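Local coordinates for BvnE (Penicillium brevicompactum, PDB 6U9I), which is a fungal semipinacolase that probably catalyses a stereoselective semipinacol rearrangement in brevianamide assembly, at residues 26-31 against 37-42. Numbering follows the deposited sequence. Where two conformers were deposited one is given.
Sequences LSTMND and MVSHRT
Met29 and Met37 meet through their thioether ends and form the buried, apolar part of this contact. The two side chains cross at about a right angle. Their methyl groups touch, with Met29 CE 3.9 Å from Met37 CE. Behind the methyls, Met29 SD rests against the base of the Met37 side chain, 4.0 Å from Met37 CB. The Met29 chain bends at chi2 (-64°) and again at chi3 (-80°), which folds its end over Met37. In Met37 the bend at chi3 (88°) turns CE onto the Met29 methyl and sulfur. Met37 CG also lies 4.0 Å from Thr28 O, on helix 14-31. Phe68 and Thr72 of helix 61-74 pack on Met37, while Leu80 of strand 78-82 packs on Met29. An alanine in place of Met37 would probably take the methyl away from Met29 CE, leave the sulfur against a CB alone and open a gap toward Phe68 and Thr72.

The other part is mixed: a methyl packs on a hydroxyl and a ring edge, and a water links polar atoms. Thr28 CG2 sits 3.7 Å from Ser39 OG and approaches the edge of the His40 ring near its plane, at His40 CD2. Both hydroxyls are engaged close to home: Thr28 OG1 with the carbonyls of Arg24 and Trp25, Ser39 OG with that of Ala36. One water joins the segments. It is hydrogen-bonded to Thr28 OG1 (2.9 Å) and donates to Ser39 O (3.0 Å).

The contact closes the turn in which the chain leaves helix 14-31, passes through the short helix 34-37 and enters strand 41-42. With no direct polar bond between them, the segments meet through methionine packing, the threonine methyl and one water bridge; backbone bonds from His40 and Thr42 to Leu129 hold the loop elsewhere.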
# COMPACT_ATOMS: atom_id res chain seq x y z
N LEU A 26 -3.44 -12.34 9.97
CA LEU A 26 -2.42 -13.04 9.20
C LEU A 26 -2.43 -14.54 9.50
O LEU A 26 -2.31 -15.36 8.59
CB LEU A 26 -1.04 -12.47 9.51
CG LEU A 26 -0.59 -11.15 8.88
CD1 LEU A 26 0.87 -10.91 9.26
CD2 LEU A 26 -0.73 -11.15 7.36
N SER A 27 -2.56 -14.91 10.78
CA SER A 27 -2.44 -16.32 11.12
C SER A 27 -3.63 -17.11 10.61
O SER A 27 -3.47 -18.26 10.16
CB SER A 27 -2.28 -16.49 12.64
OG SER A 27 -3.52 -16.27 13.28
N THR A 28 -4.83 -16.52 10.63
CA THR A 28 -5.98 -17.23 10.09
C THR A 28 -5.92 -17.30 8.57
O THR A 28 -6.39 -18.27 7.97
CB THR A 28 -7.30 -16.61 10.57
OG1 THR A 28 -7.37 -15.23 10.19
CG2 THR A 28 -7.42 -16.71 12.09
N MET A 29 -5.32 -16.30 7.92
CA MET A 29 -5.10 -16.42 6.49
C MET A 29 -4.19 -17.61 6.19
O MET A 29 -4.46 -18.40 5.28
CB MET A 29 -4.50 -15.13 5.91
CG MET A 29 -5.52 -14.00 5.74
SD MET A 29 -6.81 -14.37 4.53
CE MET A 29 -5.96 -14.03 3.00
N ASN A 30 -3.12 -17.77 6.98
CA ASN A 30 -2.21 -18.89 6.77
C ASN A 30 -2.83 -20.24 7.14
O ASN A 30 -2.34 -21.27 6.67
CB ASN A 30 -0.93 -18.65 7.55
CG ASN A 30 -0.04 -17.62 6.86
OD1 ASN A 30 0.15 -17.70 5.65
ND2 ASN A 30 0.42 -16.63 7.60
N ASP A 31 -3.88 -20.24 7.97
CA ASP A 31 -4.63 -21.48 8.18
C ASP A 31 -5.25 -21.97 6.88
O ASP A 31 -5.46 -23.18 6.71
CB ASP A 31 -5.69 -21.26 9.26
CG ASP A 31 -5.08 -21.13 10.64
OD1 ASP A 31 -3.97 -21.69 10.87
OD2 ASP A 31 -5.69 -20.47 11.50
N MET A 37 -10.28 -17.94 6.77
CA MET A 37 -9.94 -16.76 6.00
C MET A 37 -11.03 -15.69 6.00
O MET A 37 -10.78 -14.58 5.51
CB MET A 37 -9.61 -17.16 4.56
CG MET A 37 -8.38 -18.07 4.52
SD MET A 37 -8.11 -18.91 2.96
CE MET A 37 -7.14 -17.68 2.11
N VAL A 38 -12.22 -15.98 6.51
CA VAL A 38 -13.25 -14.97 6.71
C VAL A 38 -13.61 -14.82 8.19
O VAL A 38 -14.64 -14.24 8.52
CB VAL A 38 -14.49 -15.25 5.85
CG1 VAL A 38 -14.10 -15.37 4.37
CG2 VAL A 38 -15.23 -16.50 6.33
N SER A 39 -12.77 -15.32 9.09
CA SER A 39 -13.13 -15.29 10.50
C SER A 39 -12.83 -13.93 11.12
O SER A 39 -12.03 -13.15 10.60
CB SER A 39 -12.37 -16.38 11.27
OG SER A 39 -10.97 -16.16 11.20
N HIS A 40 -13.50 -13.66 12.26
CA HIS A 40 -13.28 -12.45 13.06
C HIS A 40 -13.50 -11.18 12.25
O HIS A 40 -12.72 -10.23 12.30
CB HIS A 40 -11.88 -12.44 13.69
CG HIS A 40 -11.59 -13.67 14.49
ND1 HIS A 40 -12.14 -13.89 15.73
CD2 HIS A 40 -10.82 -14.76 14.22
CE1 HIS A 40 -11.71 -15.05 16.20
NE2 HIS A 40 -10.92 -15.60 15.30
N ARG A 41 -14.60 -11.17 11.49
CA ARG A 41 -15.03 -10.02 10.72
C ARG A 41 -16.41 -9.58 11.20
O ARG A 41 -17.20 -10.41 11.67
CB ARG A 41 -15.07 -10.33 9.21
CG ARG A 41 -13.70 -10.43 8.54
CD ARG A 41 -13.73 -11.16 7.20
NE ARG A 41 -14.55 -10.50 6.17
CZ ARG A 41 -14.07 -9.80 5.14
NH1 ARG A 41 -14.91 -9.25 4.26
NH2 ARG A 41 -12.77 -9.66 4.97
N THR A 42 -16.68 -8.29 11.09
CA THR A 42 -18.04 -7.81 11.34
C THR A 42 -18.98 -8.31 10.24
O THR A 42 -18.55 -8.75 9.18
CB THR A 42 -18.10 -6.28 11.39
OG1 THR A 42 -17.73 -5.77 10.10
CG2 THR A 42 -17.20 -5.73 12.46
O HOH W 1 -9.15 -13.30 11.31